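Local coordinates for protein aphrodisin (Mesocricetus auratus, PDB 1E5P) that acts as an aphrodisiac pheromone of the lipocalin family, eliciting copulatory behaviour from male hamsters, at residues Phe3-Ile15 with Gln83-Thr95. Sequence-based numbering, arbitrary orientation. Where two conformers were deposited one is given.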
ATOM      1  N   PHE A   3      -6.495  -3.000  14.747  1.00 39.03           N
ATOM      2  CA  PHE A   3      -5.915  -3.386  13.420  1.00 38.39           C
ATOM      3  C   PHE A   3      -6.507  -4.689  12.925  1.00 37.85           C
ATOM      4  O   PHE A   3      -6.264  -5.153  11.817  0.70 35.99           O
ATOM      5  CB  PHE A   3      -4.396  -3.427  13.475  1.00 39.08           C
ATOM      6  CG  PHE A   3      -3.734  -2.082  13.583  1.00 39.69           C
ATOM      7  CD1 PHE A   3      -4.411  -0.900  13.361  1.00 40.53           C
ATOM      8  CD2 PHE A   3      -2.383  -2.014  13.896  1.00 40.66           C
ATOM      9  CE1 PHE A   3      -3.774   0.324  13.462  1.00 41.55           C
ATOM     10  CE2 PHE A   3      -1.734  -0.799  13.987  1.00 41.12           C
ATOM     11  CZ  PHE A   3      -2.426   0.369  13.769  1.00 41.62           C
ATOM     12  N   ALA A   4      -7.398  -5.272  13.743  1.00 38.62           N
ATOM     13  CA  ALA A   4      -8.060  -6.525  13.351  1.00 38.91           C
ATOM     14  C   ALA A   4      -9.023  -6.310  12.189  1.00 38.53           C
ATOM     15  O   ALA A   4      -9.400  -7.252  11.477  1.00 38.27           O
ATOM     16  CB  ALA A   4      -8.764  -7.134  14.549  1.00 40.12           C
ATOM     17  N   GLU A   5      -9.371  -5.061  11.911  1.00 38.04           N
ATOM     18  CA  GLU A   5     -10.240  -4.626  10.841  1.00 38.77           C
ATOM     19  C   GLU A   5      -9.534  -4.674   9.484  1.00 37.41           C
ATOM     20  O   GLU A   5     -10.106  -4.332   8.448  1.00 38.44           O
ATOM     21  CB  GLU A   5     -10.663  -3.160  11.071  1.00 42.44           C
ATOM     22  CG  GLU A   5     -11.507  -2.945  12.307  1.00 46.58           C
ATOM     23  CD  GLU A   5     -11.466  -1.512  12.813  1.00 49.89           C
ATOM     24  OE1 GLU A   5     -11.756  -0.589  12.031  1.00 50.87           O
ATOM     25  OE2 GLU A   5     -11.131  -1.335  14.007  1.00 52.05           O
ATOM     26  N   LEU A   6      -8.275  -5.078   9.505  1.00 35.70           N
ATOM     27  CA  LEU A   6      -7.461  -5.178   8.307  1.00 34.00           C
ATOM     28  C   LEU A   6      -7.688  -6.485   7.565  1.00 33.20           C
ATOM     29  O   LEU A   6      -7.433  -6.557   6.348  1.00 32.81           O
ATOM     30  CB  LEU A   6      -5.983  -5.025   8.664  1.00 35.31           C
ATOM     31  CG  LEU A   6      -5.483  -3.722   9.265  1.00 36.74           C
ATOM     32  CD1 LEU A   6      -4.012  -3.856   9.660  1.00 38.38           C
ATOM     33  CD2 LEU A   6      -5.678  -2.543   8.336  1.00 37.19           C
ATOM     34  N   GLN A   7      -8.155  -7.529   8.213  1.00 32.12           N
ATOM     35  CA  GLN A   7      -8.366  -8.841   7.609  1.00 31.91           C
ATOM     36  C   GLN A   7      -9.387  -8.923   6.491  1.00 31.23           C
ATOM     37  O   GLN A   7     -10.498  -8.393   6.625  1.00 32.51           O
ATOM     38  CB  GLN A   7      -8.796  -9.784   8.758  1.00 33.55           C
ATOM     39  CG  GLN A   7      -9.267 -11.153   8.324  1.00 33.62           C
ATOM     40  CD  GLN A   7      -8.184 -12.204   8.259  1.00 32.15           C
ATOM     41  OE1 GLN A   7      -7.402 -12.381   9.200  1.00 31.41           O
ATOM     42  NE2 GLN A   7      -8.158 -12.923   7.139  0.50 30.39           N
ATOM     43  N   GLY A   8      -9.054  -9.578   5.366  1.00 28.47           N
ATOM     44  CA  GLY A   8      -9.959  -9.781   4.264  1.00 25.08           C
ATOM     45  C   GLY A   8      -9.380  -9.531   2.874  1.00 23.29           C
ATOM     46  O   GLY A   8      -8.185  -9.322   2.715  1.00 21.45           O
ATOM     47  N   LYS A   9     -10.238  -9.623   1.869  1.00 23.13           N
ATOM     48  CA  LYS A   9      -9.854  -9.398   0.472  1.00 22.88           C
ATOM     49  C   LYS A   9      -9.758  -7.890   0.232  1.00 21.21           C
ATOM     50  O   LYS A   9     -10.565  -7.087   0.703  1.00 21.29           O
ATOM     51  CB  LYS A   9     -10.915  -9.988  -0.446  1.00 27.23           C
ATOM     52  CG  LYS A   9     -10.834  -9.568  -1.901  1.00 33.13           C
ATOM     53  CD  LYS A   9     -12.016 -10.165  -2.665  0.70 36.81           C
ATOM     54  CE  LYS A   9     -11.555 -10.823  -3.952  1.00 39.82           C
ATOM     55  NZ  LYS A   9     -12.706 -11.479  -4.650  0.50 40.24           N
ATOM     56  N   TRP A  10      -8.675  -7.473  -0.436  1.00 19.25           N
ATOM     57  CA  TRP A  10      -8.464  -6.059  -0.720  1.00 18.81           C
ATOM     58  C   TRP A  10      -7.722  -5.920  -2.069  1.00 19.25           C
ATOM     59  O   TRP A  10      -6.998  -6.839  -2.448  1.00 19.24           O
ATOM     60  CB  TRP A  10      -7.543  -5.394   0.312  1.00 20.03           C
ATOM     61  CG  TRP A  10      -8.089  -5.353   1.698  1.00 21.75           C
ATOM     62  CD1 TRP A  10      -7.816  -6.238   2.710  1.00 23.54           C
ATOM     63  CD2 TRP A  10      -9.037  -4.412   2.221  1.00 21.41           C
ATOM     64  NE1 TRP A  10      -8.543  -5.888   3.832  1.00 23.79           N
ATOM     65  CE2 TRP A  10      -9.292  -4.779   3.556  1.00 22.76           C
ATOM     66  CE3 TRP A  10      -9.672  -3.297   1.678  1.00 21.03           C
ATOM     67  CZ2 TRP A  10     -10.169  -4.050   4.364  1.00 23.58           C
ATOM     68  CZ3 TRP A  10     -10.548  -2.583   2.483  1.00 21.92           C
ATOM     69  CH2 TRP A  10     -10.774  -2.971   3.805  1.00 23.60           C
ATOM     70  N   TYR A  11      -7.966  -4.789  -2.708  1.00 19.76           N
ATOM     71  CA  TYR A  11      -7.292  -4.422  -3.945  1.00 19.70           C
ATOM     72  C   TYR A  11      -6.611  -3.064  -3.755  1.00 20.03           C
ATOM     73  O   TYR A  11      -7.024  -2.282  -2.920  1.00 19.82           O
ATOM     74  CB  TYR A  11      -8.306  -4.268  -5.098  1.00 22.18           C
ATOM     75  CG  TYR A  11      -9.046  -5.547  -5.417  1.00 26.20           C
ATOM     76  CD1 TYR A  11      -8.439  -6.534  -6.175  1.00 29.28           C
ATOM     77  CD2 TYR A  11     -10.335  -5.758  -4.948  1.00 27.58           C
ATOM     78  CE1 TYR A  11      -9.095  -7.717  -6.472  1.00 31.42           C
ATOM     79  CE2 TYR A  11     -11.009  -6.933  -5.236  1.00 29.87           C
ATOM     80  CZ  TYR A  11     -10.386  -7.898  -5.999  1.00 31.86           C
ATOM     81  OH  TYR A  11     -11.034  -9.072  -6.301  0.50 32.51           O
ATOM     82  N   THR A  12      -5.537  -2.804  -4.508  1.00 19.24           N
ATOM     83  CA  THR A  12      -4.935  -1.466  -4.454  1.00 18.59           C
ATOM     84  C   THR A  12      -5.762  -0.539  -5.357  1.00 19.01           C
ATOM     85  O   THR A  12      -5.957  -0.845  -6.546  1.00 19.24           O
ATOM     86  CB  THR A  12      -3.493  -1.463  -4.974  1.00 17.33           C
ATOM     87  OG1 THR A  12      -2.724  -2.404  -4.240  1.00 18.62           O
ATOM     88  CG2 THR A  12      -2.854  -0.080  -4.765  1.00 17.01           C
ATOM     89  N   ILE A  13      -6.270   0.540  -4.755  1.00 18.73           N
ATOM     90  CA  ILE A  13      -7.059   1.478  -5.570  1.00 19.91           C
ATOM     91  C   ILE A  13      -6.143   2.606  -6.049  1.00 19.97           C
ATOM     92  O   ILE A  13      -6.110   2.942  -7.240  1.00 21.65           O
ATOM     93  CB  ILE A  13      -8.238   2.042  -4.783  1.00 21.03           C
ATOM     94  CG1 ILE A  13      -9.056   0.942  -4.075  1.00 19.24           C
ATOM     95  CG2 ILE A  13      -9.129   2.872  -5.714  1.00 22.13           C
ATOM     96  CD1 ILE A  13      -9.531  -0.144  -4.993  1.00 19.45           C
ATOM     97  N   VAL A  14      -5.421   3.223  -5.124  1.00 19.80           N
ATOM     98  CA  VAL A  14      -4.524   4.338  -5.486  1.00 20.22           C
ATOM     99  C   VAL A  14      -3.237   4.219  -4.681  1.00 19.74           C
ATOM    100  O   VAL A  14      -3.242   3.663  -3.577  1.00 20.52           O
ATOM    101  CB  VAL A  14      -5.136   5.731  -5.224  1.00 22.88           C
ATOM    102  CG1 VAL A  14      -6.442   6.007  -5.923  0.50 21.41           C
ATOM    103  CG2 VAL A  14      -5.209   5.999  -3.731  0.50 22.77           C
ATOM    104  N   ILE A  15      -2.124   4.709  -5.236  1.00 19.51           N
ATOM    105  CA  ILE A  15      -0.879   4.801  -4.529  1.00 19.70           C
ATOM    106  C   ILE A  15      -0.297   6.207  -4.815  1.00 19.64           C
ATOM    107  O   ILE A  15      -0.400   6.591  -5.991  1.00 19.51           O
ATOM    108  CB  ILE A  15       0.209   3.786  -4.912  1.00 20.68           C
ATOM    109  CG1 ILE A  15      -0.232   2.346  -4.649  1.00 20.16           C
ATOM    110  CG2 ILE A  15       1.479   4.048  -4.078  1.00 21.01           C
ATOM    111  CD1 ILE A  15       0.720   1.318  -5.240  1.00 19.06           C
ATOM    112  N   GLN A  83       1.721   1.781   8.427  1.00 19.71           N
ATOM    113  CA  GLN A  83       0.613   1.673   9.413  1.00 23.55           C
ATOM    114  C   GLN A  83      -0.630   2.271   8.804  1.00 23.48           C
ATOM    115  O   GLN A  83      -0.554   3.112   7.922  1.00 21.57           O
ATOM    116  CB  GLN A  83       1.019   2.359  10.707  1.00 29.85           C
ATOM    117  CG  GLN A  83       1.252   3.856  10.621  1.00 35.12           C
ATOM    118  CD  GLN A  83       1.502   4.449  12.003  1.00 38.65           C
ATOM    119  OE1 GLN A  83       0.734   4.243  12.941  1.00 42.04           O
ATOM    120  NE2 GLN A  83       2.592   5.186  12.123  1.00 39.73           N
ATOM    121  N   PRO A  84      -1.799   1.819   9.256  1.00 25.12           N
ATOM    122  CA  PRO A  84      -3.039   2.381   8.790  1.00 25.54           C
ATOM    123  C   PRO A  84      -3.153   3.831   9.262  1.00 25.61           C
ATOM    124  O   PRO A  84      -2.804   4.116  10.427  1.00 27.85           O
ATOM    125  CB  PRO A  84      -4.108   1.549   9.511  1.00 26.46           C
ATOM    126  CG  PRO A  84      -3.419   0.274   9.887  1.00 26.35           C
ATOM    127  CD  PRO A  84      -1.990   0.658  10.173  1.00 25.71           C
ATOM    128  N   LEU A  85      -3.595   4.722   8.409  1.00 24.87           N
ATOM    129  CA  LEU A  85      -3.884   6.106   8.790  1.00 25.50           C
ATOM    130  C   LEU A  85      -5.385   6.222   9.116  1.00 25.82           C
ATOM    131  O   LEU A  85      -5.773   7.031   9.969  1.00 27.09           O
ATOM    132  CB  LEU A  85      -3.647   7.059   7.623  1.00 25.47           C
ATOM    133  CG  LEU A  85      -2.200   7.354   7.217  1.00 27.55           C
ATOM    134  CD1 LEU A  85      -2.145   8.000   5.834  1.00 27.44           C
ATOM    135  CD2 LEU A  85      -1.519   8.246   8.236  1.00 28.38           C
ATOM    136  N   TYR A  86      -6.180   5.430   8.408  1.00 24.30           N
ATOM    137  CA  TYR A  86      -7.641   5.498   8.558  1.00 24.27           C
ATOM    138  C   TYR A  86      -8.281   4.267   7.964  1.00 23.71           C
ATOM    139  O   TYR A  86      -7.994   3.832   6.851  1.00 22.47           O
ATOM    140  CB  TYR A  86      -8.138   6.776   7.834  1.00 24.41           C
ATOM    141  CG  TYR A  86      -9.650   6.930   7.895  1.00 26.06           C
ATOM    142  CD1 TYR A  86     -10.288   7.040   9.120  1.00 28.26           C
ATOM    143  CD2 TYR A  86     -10.416   6.948   6.741  1.00 27.35           C
ATOM    144  CE1 TYR A  86     -11.673   7.175   9.186  1.00 29.43           C
ATOM    145  CE2 TYR A  86     -11.799   7.080   6.802  1.00 28.57           C
ATOM    146  CZ  TYR A  86     -12.414   7.190   8.030  1.00 29.49           C
ATOM    147  OH  TYR A  86     -13.791   7.319   8.105  1.00 31.13           O
ATOM    148  N   ILE A  87      -9.213   3.647   8.717  1.00 24.65           N
ATOM    149  CA  ILE A  87      -9.853   2.438   8.254  1.00 26.97           C
ATOM    150  C   ILE A  87     -11.375   2.579   8.238  1.00 28.16           C
ATOM    151  O   ILE A  87     -11.930   3.138   9.191  1.00 27.81           O
ATOM    152  CB  ILE A  87      -9.514   1.250   9.191  1.00 30.43           C
ATOM    153  CG1 ILE A  87      -8.014   1.110   9.412  1.00 32.39           C
ATOM    154  CG2 ILE A  87     -10.083  -0.045   8.613  1.00 31.96           C
ATOM    155  CD1 ILE A  87      -7.585   0.178  10.520  1.00 32.45           C
ATOM    156  N   THR A  88     -11.994   2.110   7.187  1.00 29.81           N
ATOM    157  CA  THR A  88     -13.431   2.046   7.024  1.00 32.91           C
ATOM    158  C   THR A  88     -13.743   0.593   6.621  1.00 34.21           C
ATOM    159  O   THR A  88     -12.793  -0.174   6.429  1.00 34.20           O
ATOM    160  CB  THR A  88     -14.074   2.960   6.002  1.00 33.64           C
ATOM    161  OG1 THR A  88     -13.800   2.530   4.670  1.00 33.27           O
ATOM    162  CG2 THR A  88     -13.660   4.413   6.148  1.00 34.36           C
ATOM    163  N   SER A  89     -15.024   0.253   6.462  1.00 35.34           N
ATOM    164  CA  SER A  89     -15.299  -1.143   6.090  1.00 34.93           C
ATOM    165  C   SER A  89     -14.918  -1.477   4.670  1.00 34.09           C
ATOM    166  O   SER A  89     -14.672  -2.654   4.353  0.50 34.16           O
ATOM    167  CB  SER A  89     -16.732  -1.540   6.431  1.00 36.54           C
ATOM    168  OG  SER A  89     -16.718  -2.260   7.673  0.50 37.76           O
ATOM    169  N   ASP A  90     -14.851  -0.488   3.771  1.00 32.47           N
ATOM    170  CA  ASP A  90     -14.511  -0.753   2.393  1.00 31.14           C
ATOM    171  C   ASP A  90     -13.177  -0.130   1.984  1.00 28.73           C
ATOM    172  O   ASP A  90     -12.867  -0.217   0.798  1.00 27.89           O
ATOM    173  CB  ASP A  90     -15.590  -0.174   1.455  1.00 32.85           C
ATOM    174  CG  ASP A  90     -15.569   1.350   1.513  1.00 36.68           C
ATOM    175  OD1 ASP A  90     -15.500   1.915   2.619  0.50 38.61           O
ATOM    176  OD2 ASP A  90     -15.610   1.992   0.451  0.50 38.87           O
ATOM    177  N   LYS A  91     -12.489   0.551   2.886  1.00 27.18           N
ATOM    178  CA  LYS A  91     -11.203   1.143   2.523  1.00 26.63           C
ATOM    179  C   LYS A  91     -10.212   1.209   3.655  1.00 24.76           C
ATOM    180  O   LYS A  91     -10.541   1.307   4.840  1.00 25.24           O
ATOM    181  CB  LYS A  91     -11.394   2.532   1.865  1.00 30.84           C
ATOM    182  CG  LYS A  91     -11.280   2.316   0.336  1.00 35.32           C
ATOM    183  CD  LYS A  91     -11.926   3.397  -0.453  1.00 37.18           C
ATOM    184  CE  LYS A  91     -12.671   2.859  -1.657  1.00 36.62           C
ATOM    185  NZ  LYS A  91     -14.048   2.436  -1.251  1.00 34.96           N
ATOM    186  N   ILE A  92      -8.913   1.075   3.294  1.00 22.22           N
ATOM    187  CA  ILE A  92      -7.850   1.258   4.267  1.00 21.18           C
ATOM    188  C   ILE A  92      -6.865   2.290   3.669  1.00 20.47           C
ATOM    189  O   ILE A  92      -6.437   2.089   2.526  1.00 21.98           O
ATOM    190  CB  ILE A  92      -7.018  -0.002   4.585  1.00 22.80           C
ATOM    191  CG1 ILE A  92      -7.865  -1.219   4.911  1.00 25.13           C
ATOM    192  CG2 ILE A  92      -6.030   0.299   5.721  1.00 23.12           C
ATOM    193  CD1 ILE A  92      -7.063  -2.526   4.792  1.00 26.85           C
ATOM    194  N   PHE A  93      -6.600   3.360   4.390  1.00 19.58           N
ATOM    195  CA  PHE A  93      -5.576   4.327   3.935  1.00 19.02           C
ATOM    196  C   PHE A  93      -4.318   4.031   4.749  1.00 19.31           C
ATOM    197  O   PHE A  93      -4.375   4.117   5.998  1.00 20.69           O
ATOM    198  CB  PHE A  93      -6.031   5.770   4.257  1.00 18.37           C
ATOM    199  CG  PHE A  93      -7.234   6.196   3.456  1.00 18.57           C
ATOM    200  CD1 PHE A  93      -8.492   5.707   3.765  1.00 19.93           C
ATOM    201  CD2 PHE A  93      -7.092   7.110   2.421  1.00 20.90           C
ATOM    202  CE1 PHE A  93      -9.608   6.104   3.034  1.00 21.82           C
ATOM    203  CE2 PHE A  93      -8.202   7.497   1.690  1.00 21.49           C
ATOM    204  CZ  PHE A  93      -9.446   7.000   1.998  1.00 21.09           C
ATOM    205  N   PHE A  94      -3.231   3.612   4.121  1.00 19.20           N
ATOM    206  CA  PHE A  94      -1.997   3.314   4.825  1.00 19.42           C
ATOM    207  C   PHE A  94      -0.896   4.353   4.492  1.00 20.12           C
ATOM    208  O   PHE A  94      -0.909   4.897   3.384  1.00 20.62           O
ATOM    209  CB  PHE A  94      -1.353   2.019   4.247  1.00 20.88           C
ATOM    210  CG  PHE A  94      -2.014   0.716   4.515  1.00 21.38           C
ATOM    211  CD1 PHE A  94      -1.772   0.058   5.731  1.00 23.04           C
ATOM    212  CD2 PHE A  94      -2.824   0.100   3.579  1.00 20.48           C
ATOM    213  CE1 PHE A  94      -2.363  -1.174   5.982  1.00 22.62           C
ATOM    214  CE2 PHE A  94      -3.410  -1.129   3.825  1.00 21.35           C
ATOM    215  CZ  PHE A  94      -3.166  -1.770   5.029  1.00 22.15           C
ATOM    216  N   THR A  95      -0.001   4.562   5.434  1.00 18.80           N
ATOM    217  CA  THR A  95       1.213   5.342   5.153  1.00 19.72           C
ATOM    218  C   THR A  95       2.345   4.310   5.125  1.00 19.80           C
ATOM    219  O   THR A  95       2.282   3.312   5.886  1.00 19.98           O
ATOM    220  CB  THR A  95       1.461   6.441   6.176  1.00 24.25           C
ATOM    221  OG1 THR A  95       2.718   7.072   5.908  1.00 28.41           O
ATOM    222  CG2 THR A  95       1.515   5.905   7.601  1.00 23.80           C
TER
HETATM  223  O   HOH W   1     -12.171  -2.516   7.682  1.00 56.62           O
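W10 lays its indole on I92, whose CD1 sits over the centre of the six-membered ring, 3.5 Å from its centroid, in a CH-pi contact. A chi1 of -64° turns the indole beside its own backbone N, and a bent hydrogen bond (N-H...O 141°) from W10 NE1 to L6 O, 2.8 Å long, helps fix its rotation. The ring edge meets D90 C and K91 N, with W10 CZ3 3.6 Å from D90 C. Beside it, L6 sends one methyl, CD2, into the tight centre, 3.8 Å from I92 CD1 and 4.0 Å from I87 CD1. F3 packs closely too, at the partly exposed margin: P84 CD lies 4.0 Å from the F3 ring centroid, displaced toward the rim, a second CH-pi contact. The solvent side is looser. There exposed E5 rests OE1 3.8 Å from I87 CG2, and a water, not a direct hydrogen bond, links E5 O to T88 O. The 3-10 turn 4-6 and W10, the tryptophan of the lipocalin G-x-W motif, thus close one end of the beta-barrel against the hairpin of strands 79-87 and 91-99. Around them, K114 makes a cation-pi contact with W10, I36 of strand 32-39 touches W10 and I92, and helix 120-132 packs on L85 and Y86.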